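Local coordinates for Lmo2812 protein (Listeria monocytogenes EGD-e, PDB 5ZQA) that probably acts as a serine-type D-Ala-D-Ala carboxypeptidase of the peptidase S11 family, a penicillin-binding protein involved in peptidoglycan synthesis, at residues Ala69-Glu74 / Asn144-Lys149; Asn79-Asp84 / Asp132-Ala137; Lys184-Ser187 / Glu191-Glu194. One frame throughout, in Å; residues are numbered along the deposited sequence.

Contact 1 of 3, residues Ala69-Glu74 / Asn144-Lys149; sequences AFLVLE and NNQAKK. With MG (magnesium ion), chain B.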
loop_
_atom_site.group_PDB
_atom_site.type_symbol
_atom_site.label_atom_id
_atom_site.label_comp_id
_atom_site.label_asym_id
_atom_site.label_seq_id
_atom_site.Cartn_x
_atom_site.Cartn_y
_atom_site.Cartn_z
ATOM N N ALA A 69 2.464 -5.069 5.430
ATOM C CA ALA A 69 3.245 -5.974 4.576
ATOM C C ALA A 69 4.709 -5.997 5.005
ATOM O O ALA A 69 5.310 -7.074 5.115
ATOM C CB ALA A 69 3.122 -5.569 3.099
ATOM N N PHE A 70 5.285 -4.819 5.243
ATOM C CA PHE A 70 6.681 -4.728 5.673
ATOM C C PHE A 70 6.917 -5.553 6.929
ATOM O O PHE A 70 7.873 -6.329 7.002
ATOM C CB PHE A 70 7.090 -3.264 5.917
ATOM C CG PHE A 70 8.551 -3.092 6.222
ATOM C CD1 PHE A 70 9.475 -2.996 5.200
ATOM C CD2 PHE A 70 9.006 -3.069 7.533
ATOM C CE1 PHE A 70 10.829 -2.847 5.476
ATOM C CE2 PHE A 70 10.349 -2.924 7.809
ATOM C CZ PHE A 70 11.258 -2.813 6.776
ATOM N N LEU A 71 6.022 -5.414 7.898
ATOM C CA LEU A 71 6.177 -6.116 9.161
ATOM C C LEU A 71 5.949 -7.635 9.046
ATOM O O LEU A 71 6.610 -8.415 9.744
ATOM C CB LEU A 71 5.248 -5.494 10.211
ATOM C CG LEU A 71 5.761 -4.115 10.642
ATOM C CD1 LEU A 71 4.739 -3.398 11.517
ATOM C CD2 LEU A 71 7.100 -4.215 11.374
ATOM N N VAL A 72 5.048 -8.057 8.164
ATOM C CA VAL A 72 4.878 -9.474 7.865
ATOM C C VAL A 72 6.148 -10.053 7.263
ATOM O O VAL A 72 6.636 -11.101 7.702
ATOM C CB VAL A 72 3.694 -9.694 6.907
ATOM C CG1 VAL A 72 3.698 -11.104 6.346
ATOM C CG2 VAL A 72 2.381 -9.391 7.639
ATOM N N LEU A 73 6.706 -9.343 6.289
ATOM C CA LEU A 73 7.900 -9.815 5.591
ATOM C C LEU A 73 9.120 -9.841 6.527
ATOM O O LEU A 73 9.931 -10.781 6.471
ATOM C CB LEU A 73 8.160 -8.944 4.366
ATOM C CG LEU A 73 7.081 -9.119 3.294
ATOM C CD1 LEU A 73 7.186 -8.037 2.235
ATOM C CD2 LEU A 73 7.166 -10.496 2.655
ATOM N N GLU A 74 9.236 -8.839 7.403
ATOM C CA GLU A 74 10.277 -8.851 8.441
ATOM C C GLU A 74 10.137 -10.081 9.347
ATOM O O GLU A 74 11.113 -10.775 9.634
ATOM C CB GLU A 74 10.219 -7.579 9.301
ATOM C CG GLU A 74 10.621 -6.305 8.575
ATOM C CD GLU A 74 12.119 -6.209 8.387
ATOM O OE1 GLU A 74 12.833 -6.025 9.400
ATOM O OE2 GLU A 74 12.591 -6.351 7.236
ATOM N N ASN A 144 3.915 2.192 14.072
ATOM C CA ASN A 144 4.503 3.514 14.272
ATOM C C ASN A 144 5.959 3.427 14.743
ATOM O O ASN A 144 6.790 4.270 14.379
ATOM C CB ASN A 144 3.636 4.298 15.246
ATOM C CG ASN A 144 2.329 4.702 14.621
ATOM O OD1 ASN A 144 2.318 5.218 13.512
ATOM N ND2 ASN A 144 1.220 4.438 15.305
ATOM N N ASN A 145 6.279 2.389 15.515
ATOM C CA ASN A 145 7.672 2.154 15.878
ATOM C C ASN A 145 8.532 1.915 14.651
ATOM O O ASN A 145 9.643 2.430 14.555
ATOM C CB ASN A 145 7.789 0.967 16.831
ATOM C CG ASN A 145 7.451 1.334 18.256
ATOM O OD1 ASN A 145 7.326 2.514 18.593
ATOM N ND2 ASN A 145 7.324 0.327 19.110
ATOM N N GLN A 146 8.016 1.141 13.704
ATOM C CA GLN A 146 8.763 0.856 12.487
ATOM C C GLN A 146 8.888 2.105 11.625
ATOM O O GLN A 146 9.925 2.317 11.002
ATOM C CB GLN A 146 8.105 -0.278 11.688
ATOM C CG GLN A 146 8.901 -0.679 10.447
ATOM C CD GLN A 146 10.292 -1.215 10.779
ATOM O OE1 GLN A 146 11.300 -0.692 10.304
ATOM N NE2 GLN A 146 10.347 -2.269 11.581
ATOM N N ALA A 147 7.840 2.929 11.608
ATOM C CA ALA A 147 7.870 4.183 10.868
ATOM C C ALA A 147 9.037 5.028 11.362
ATOM O O ALA A 147 9.824 5.545 10.567
ATOM C CB ALA A 147 6.544 4.941 11.017
ATOM N N LYS A 148 9.157 5.146 12.682
ATOM C CA LYS A 148 10.254 5.910 13.275
ATOM C C LYS A 148 11.606 5.280 12.940
ATOM O O LYS A 148 12.554 5.969 12.544
ATOM C CB LYS A 148 10.078 6.003 14.792
ATOM C CG LYS A 148 11.238 6.667 15.498
ATOM C CD LYS A 148 11.039 6.653 16.998
ATOM C CE LYS A 148 11.087 5.242 17.554
ATOM N NZ LYS A 148 10.834 5.249 19.027
ATOM N N LYS A 149 11.683 3.963 13.092
ATOM C CA LYS A 149 12.931 3.232 12.897
ATOM C C LYS A 149 13.429 3.394 11.471
ATOM O O LYS A 149 14.636 3.467 11.231
ATOM C CB LYS A 149 12.736 1.749 13.234
ATOM C CG LYS A 149 13.996 0.912 13.171
ATOM C CD LYS A 149 13.688 -0.548 13.472
ATOM C CE LYS A 149 14.917 -1.430 13.303
ATOM N NZ LYS A 149 14.580 -2.878 13.433
HETATM MG MG MG B . 14.928 -6.427 9.595
HETATM O O HOH W 1 11.575 -4.880 11.765
HETATM O O HOH W 2 15.070 -5.953 7.541
HETATM O O HOH W 3 14.632 -8.480 9.068
HETATM O O HOH W 4 15.015 -4.453 10.234
HETATM O O HOH W 5 14.759 -6.950 11.479
#

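Contact 2 of 3, residues Asn79-Asp84 / Asp132-Ala137; sequences NELSWD and DRLDGA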
loop_
_atom_site.group_PDB
_atom_site.type_symbol
_atom_site.label_atom_id
_atom_site.label_comp_id
_atom_site.label_asym_id
_atom_site.label_seq_id
_atom_site.Cartn_x
_atom_site.Cartn_y
_atom_site.Cartn_z
ATOM N N ASN A 79 12.347 -15.302 11.310
ATOM C CA ASN A 79 11.983 -16.615 11.845
ATOM C C ASN A 79 10.905 -16.504 12.928
ATOM O O ASN A 79 10.870 -17.295 13.878
ATOM C CB ASN A 79 13.242 -17.321 12.375
ATOM C CG ASN A 79 13.104 -18.836 12.417
ATOM O OD1 ASN A 79 12.259 -19.415 11.741
ATOM N ND2 ASN A 79 13.950 -19.484 13.216
ATOM N N GLU A 80 10.005 -15.540 12.761
ATOM C CA GLU A 80 8.975 -15.248 13.752
ATOM C C GLU A 80 7.569 -15.524 13.222
ATOM O O GLU A 80 6.587 -15.337 13.938
ATOM C CB GLU A 80 9.059 -13.782 14.201
ATOM C CG GLU A 80 10.329 -13.430 14.956
ATOM C CD GLU A 80 10.597 -11.930 15.027
ATOM O OE1 GLU A 80 9.881 -11.143 14.364
ATOM O OE2 GLU A 80 11.544 -11.539 15.747
ATOM N N LEU A 81 7.485 -15.938 11.960
ATOM C CA LEU A 81 6.213 -16.141 11.273
ATOM C C LEU A 81 6.445 -17.087 10.108
ATOM O O LEU A 81 7.460 -16.977 9.421
ATOM C CB LEU A 81 5.643 -14.804 10.781
ATOM C CG LEU A 81 4.280 -14.796 10.078
ATOM C CD1 LEU A 81 3.148 -15.035 11.061
ATOM C CD2 LEU A 81 4.068 -13.479 9.333
ATOM N N SER A 82 5.527 -18.028 9.897
ATOM C CA SER A 82 5.620 -18.940 8.766
ATOM C C SER A 82 4.494 -18.695 7.773
ATOM O O SER A 82 3.368 -18.399 8.165
ATOM C CB SER A 82 5.588 -20.392 9.247
ATOM O OG SER A 82 6.744 -20.680 10.013
ATOM N N TRP A 83 4.805 -18.817 6.484
ATOM C CA TRP A 83 3.817 -18.591 5.445
ATOM C C TRP A 83 2.646 -19.582 5.506
ATOM O O TRP A 83 1.562 -19.287 4.997
ATOM C CB TRP A 83 4.473 -18.668 4.065
ATOM C CG TRP A 83 5.346 -17.498 3.704
ATOM C CD1 TRP A 83 6.684 -17.530 3.437
ATOM C CD2 TRP A 83 4.941 -16.135 3.550
ATOM N NE1 TRP A 83 7.138 -16.271 3.119
ATOM C CE2 TRP A 83 6.085 -15.396 3.186
ATOM C CE3 TRP A 83 3.723 -15.466 3.680
ATOM C CZ2 TRP A 83 6.049 -14.023 2.960
ATOM C CZ3 TRP A 83 3.690 -14.100 3.451
ATOM C CH2 TRP A 83 4.846 -13.394 3.090
ATOM N N ASP A 84 2.856 -20.746 6.124
ATOM C CA ASP A 84 1.804 -21.763 6.143
ATOM C C ASP A 84 0.970 -21.771 7.424
ATOM O O ASP A 84 0.107 -22.635 7.584
ATOM C CB ASP A 84 2.406 -23.157 5.929
ATOM C CG ASP A 84 3.249 -23.614 7.102
ATOM O OD1 ASP A 84 3.811 -22.751 7.808
ATOM O OD2 ASP A 84 3.351 -24.846 7.311
ATOM N N ASP A 132 -2.957 -8.823 14.172
ATOM C CA ASP A 132 -3.296 -9.510 15.421
ATOM C C ASP A 132 -2.315 -10.640 15.730
ATOM O O ASP A 132 -1.849 -10.789 16.860
ATOM C CB ASP A 132 -4.716 -10.080 15.353
ATOM C CG ASP A 132 -5.786 -9.039 15.582
ATOM O OD1 ASP A 132 -5.469 -7.835 15.665
ATOM O OD2 ASP A 132 -6.965 -9.443 15.673
ATOM N N ARG A 133 -1.995 -11.435 14.717
ATOM C CA ARG A 133 -1.050 -12.534 14.879
ATOM C C ARG A 133 0.320 -12.004 15.296
ATOM O O ARG A 133 0.993 -12.577 16.153
ATOM C CB ARG A 133 -0.949 -13.343 13.582
ATOM C CG ARG A 133 0.293 -14.234 13.457
ATOM C CD ARG A 133 0.370 -15.347 14.515
ATOM N NE ARG A 133 1.583 -16.126 14.281
ATOM C CZ ARG A 133 2.798 -15.744 14.659
ATOM N NH1 ARG A 133 2.952 -14.618 15.345
ATOM N NH2 ARG A 133 3.854 -16.504 14.371
ATOM N N LEU A 134 0.730 -10.889 14.707
ATOM C CA LEU A 134 2.057 -10.359 15.003
ATOM C C LEU A 134 2.178 -9.702 16.374
ATOM O O LEU A 134 3.175 -9.909 17.063
ATOM C CB LEU A 134 2.482 -9.369 13.920
ATOM C CG LEU A 134 2.840 -10.026 12.587
ATOM C CD1 LEU A 134 3.083 -8.963 11.543
ATOM C CD2 LEU A 134 4.055 -10.934 12.745
ATOM N N ASP A 135 1.197 -8.898 16.774
ATOM C CA ASP A 135 1.350 -8.132 18.017
ATOM C C ASP A 135 0.064 -7.883 18.784
ATOM O O ASP A 135 0.029 -7.024 19.672
ATOM C CB ASP A 135 2.022 -6.789 17.730
ATOM C CG ASP A 135 3.476 -6.939 17.324
ATOM O OD1 ASP A 135 4.326 -7.172 18.218
ATOM O OD2 ASP A 135 3.777 -6.816 16.115
ATOM N N GLY A 136 -0.980 -8.646 18.473
ATOM C CA GLY A 136 -2.269 -8.474 19.123
ATOM C C GLY A 136 -2.803 -7.059 18.989
ATOM O O GLY A 136 -2.676 -6.421 17.933
ATOM N N ALA A 137 -3.366 -6.540 20.076
ATOM C CA ALA A 137 -3.955 -5.207 20.054
ATOM C C ALA A 137 -2.902 -4.104 19.991
ATOM O O ALA A 137 -3.240 -2.932 19.838
ATOM C CB ALA A 137 -4.853 -5.005 21.272
HETATM O O HOH W 6 5.717 -13.787 16.114
#

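Contact 3 of 3, residues Lys184-Ser187 / Glu191-Glu194; sequences KLIS and EVLE. With MG (magnesium ion), chain C.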
loop_
_atom_site.group_PDB
_atom_site.type_symbol
_atom_site.label_atom_id
_atom_site.label_comp_id
_atom_site.label_asym_id
_atom_site.label_seq_id
_atom_site.Cartn_x
_atom_site.Cartn_y
_atom_site.Cartn_z
ATOM N N LYS A 184 11.735 1.872 1.167
ATOM C CA LYS A 184 12.303 0.956 2.151
ATOM C C LYS A 184 11.710 -0.442 2.005
ATOM O O LYS A 184 12.414 -1.444 2.126
ATOM C CB LYS A 184 12.070 1.482 3.571
ATOM C CG LYS A 184 12.794 0.699 4.646
ATOM C CD LYS A 184 14.280 0.998 4.667
ATOM C CE LYS A 184 14.560 2.443 5.053
ATOM N NZ LYS A 184 16.015 2.638 5.290
ATOM N N LEU A 185 10.407 -0.508 1.751
ATOM C CA LEU A 185 9.752 -1.796 1.553
ATOM C C LEU A 185 10.339 -2.522 0.340
ATOM O O LEU A 185 10.686 -3.706 0.415
ATOM C CB LEU A 185 8.236 -1.605 1.393
ATOM C CG LEU A 185 7.421 -2.830 0.976
ATOM C CD1 LEU A 185 7.508 -3.936 2.008
ATOM C CD2 LEU A 185 5.959 -2.432 0.739
ATOM N N ILE A 186 10.477 -1.807 -0.771
ATOM C CA ILE A 186 10.984 -2.404 -1.997
ATOM C C ILE A 186 12.478 -2.769 -1.898
ATOM O O ILE A 186 12.888 -3.836 -2.361
ATOM C CB ILE A 186 10.725 -1.460 -3.189
ATOM C CG1 ILE A 186 9.219 -1.369 -3.465
ATOM C CG2 ILE A 186 11.470 -1.925 -4.447
ATOM C CD1 ILE A 186 8.853 -0.263 -4.451
ATOM N N SER A 187 13.294 -1.920 -1.276
ATOM C CA SER A 187 14.730 -2.210 -1.174
ATOM C C SER A 187 15.008 -3.360 -0.194
ATOM O O SER A 187 15.894 -4.191 -0.423
ATOM C CB SER A 187 15.498 -0.949 -0.767
ATOM O OG SER A 187 15.178 -0.544 0.550
ATOM N N GLU A 191 11.000 -8.847 -3.191
ATOM C CA GLU A 191 10.023 -9.852 -3.586
ATOM C C GLU A 191 8.579 -9.368 -3.419
ATOM O O GLU A 191 7.664 -10.011 -3.907
ATOM C CB GLU A 191 10.244 -11.149 -2.805
ATOM C CG GLU A 191 9.719 -11.165 -1.377
ATOM C CD GLU A 191 10.636 -10.513 -0.354
ATOM O OE1 GLU A 191 11.705 -9.960 -0.712
ATOM O OE2 GLU A 191 10.284 -10.545 0.847
ATOM N N VAL A 192 8.366 -8.233 -2.755
ATOM C CA VAL A 192 7.001 -7.726 -2.633
ATOM C C VAL A 192 6.419 -7.481 -4.024
ATOM O O VAL A 192 5.215 -7.666 -4.246
ATOM C CB VAL A 192 6.950 -6.436 -1.758
ATOM C CG1 VAL A 192 7.634 -5.250 -2.437
ATOM C CG2 VAL A 192 5.497 -6.098 -1.389
ATOM N N LEU A 193 7.283 -7.112 -4.970
ATOM C CA LEU A 193 6.839 -6.807 -6.320
ATOM C C LEU A 193 6.410 -8.071 -7.070
ATOM O O LEU A 193 5.668 -7.986 -8.042
ATOM C CB LEU A 193 7.938 -6.067 -7.082
ATOM C CG LEU A 193 8.411 -4.767 -6.417
ATOM C CD1 LEU A 193 9.569 -4.192 -7.209
ATOM C CD2 LEU A 193 7.276 -3.772 -6.341
ATOM N N GLU A 194 6.861 -9.238 -6.613
ATOM C CA GLU A 194 6.401 -10.491 -7.194
ATOM C C GLU A 194 4.895 -10.643 -7.001
ATOM O O GLU A 194 4.217 -11.223 -7.853
ATOM C CB GLU A 194 7.157 -11.682 -6.587
ATOM C CG GLU A 194 8.634 -11.695 -6.986
ATOM C CD GLU A 194 9.456 -12.771 -6.275
ATOM O OE1 GLU A 194 8.874 -13.755 -5.771
ATOM O OE2 GLU A 194 10.697 -12.629 -6.232
HETATM MG MG MG C . 11.457 -10.287 2.310
HETATM O O HOH W 7 10.581 -11.625 3.580
#

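Contact 1 of 3, residues Ala69-Glu74 / Asn144-Lys149
Gln146 reaches from helix 139-150 to the ring of Phe70 on helix 65-77, and the two side chains cross at about a right angle. The amide does not stack on the ring. Its plane is turned 52° from the ring plane, and Gln146 CD comes in obliquely, 3.4 Å from Phe70 CE2. Gln146 OE1 is 3.5 Å from Phe70 CE2, on the side toward CZ. The amide nitrogen sits at the ring edge, in its plane. Behind the amide, Gln146 CG packs against CD2 and CE2 of Phe70. Gln146 CG is anti to its backbone nitrogen (chi1 -176°), which sends the chain out across the gap, and a bend at chi2 (62°) then turns the amide.

Leu71 passes Gln146 in the opposite direction. Its methyl CD2 lies 3.8 Å from Gln146 NE2 and also meets CB and CG, so the ring and the leucine methyl meet neighbouring sides of the glutamine. The two helices belong to the helical part of a penicillin-binding protein fold. Helix 65-77 begins at Lys65, the predicted proton acceptor, three residues after the predicted nucleophile Ser62.

No direct hydrogen bond joins the segments. A water bridges them instead: it donates to Glu74 OE1 at 2.9 Å and accepts a weak bond from Gln146 NE2. Glu74 OE1 also binds a magnesium ion at 2.1 Å, and four waters complete the ligands seen around it. One of these waters lies very close to Glu74 OE2. The firm partner of that oxygen is His189 NE2, which hydrogen-bonds to it, and the His189 ring also meets the Phe70 ring edge-to-face.

Contact 2 of 3, residues Asn79-Asp84 / Asp132-Ala137
Arg133, near the end of helix 124-135, lies along Leu81 and bonds to the backbone of Glu80. Its CB points toward the loop. CG is anti to the backbone nitrogen (chi1 162°), which carries the chain on in that direction, and it meets Leu81 CD1 at 3.8 Å. A bend at chi2 then swings the rest of the arginine past the leucine, and the two side chains run in opposite directions. Arg133 NE is 3.7 Å from Leu81 CD1. The same methyl sits over one face of the guanidinium, near its rim, and Arg133 CZ is also 3.7 Å from Leu81 CD1.

Arg133 NH2 donates to Glu80 O at 3.0 Å. This bond is clearly bent, with an N-H...O angle of 143°, and the acceptor lies 25° out of the guanidinium plane. Arg133 NH1 donates to a water at 3.0 Å. That water sits in the plane at the guanidinium edge and donates in turn to Glu80 O at 2.8 Å. The carbonyl is therefore gripped twice, directly and through the water. Arg133 NE forms a salt bridge with Glu85, and NH2 has a further hydrogen bond just outside the segments. Together these probably offset the positive charge and limit rotation of the group.

Leu81 also packs on the next helical residue, with its CD2 4.3 Å from Leu134 CD2. The loop begins in the Schellman motif that ends helix 65-77, with Asn79 as the C-prime residue. Leu81 and Leu134 both rest on Ala75 of that helix. Ahead of strand 86-88, the loop thus meets helices 65-77, 111-120 and 124-135, and Leu134 extends the packing to Phe139 of helix 139-150.

Contact 3 of 3, residues Lys184-Ser187 / Glu191-Glu194
Val192 has chi1 near 68°, which places CG1 between its backbone nitrogen and carbonyl carbon and directs that methyl at helix 175-188. There it meets two residues. Leu185 CG is 4.2 Å from Val192 CG1, and Ile186 CG1 is 4.3 Å from the same methyl. Leu185 has CG anti to its own backbone nitrogen (chi1 171°), and this carries its branch point across to the valine. Leu185 and Val192 cross at about a right angle.

Ile186 has a second neighbour. Its CG2 branch meets the end of Leu193, with Ile186 CG2 4.0 Å from Leu193 CD1. These two side chains also cross at about a right angle. The methylene branch of the isoleucine thus faces the valine, and its methyl branch faces the leucine. The contact is wholly apolar, and no hydrogen bond crosses it.

Glu191 takes a different course. Its CB points away from the other segment, and a bend at chi2 brings the carboxylate round to a magnesium ion. Binding is through one oxygen, with Glu191 OE2 1.9 Å from the metal. A water oxygen 2.0 Å from the magnesium and His189 ND1 are the other ligands seen. His189 lies in the short link between the two segments, so the turn supplies both protein ligands.

The surroundings place this pair between the two halves of the fold. Val192 touches Tyr115 and Leu119 of helix 111-120, while Leu185 packs on Leu66 and Phe70 of helix 65-77. Ile186 and Leu193 both rest on Arg247 of strand 246-255, and Leu193 also touches strand 222-230. Two short-linked helices here fill the junction of helical part and antiparallel sheet in this S11-family penicillin-binding protein, with a magnesium site at their turn.

In the fold
Helix 65-77 joins the three contacts. One segment of contact 1 lies on it, contact 2 includes the loop that follows it, and contact 3 packs against it. Along the chain, both segments of contact 2 fall between those of contact 1, and contact 3 comes after both. The centres of contacts 1 and 2 are about 13 Å apart, as are those of contacts 1 and 3. The centres of contacts 2 and 3 are about 19 Å apart; their nearest atoms are about 6 Å apart. Val72 and Leu73 meet Leu81, Trp83 and Leu134 of contact 2, while Phe70 and Leu73 meet Leu185 of contact 3. The helix that begins at predicted catalytic Lys65 is thus packed from several directions.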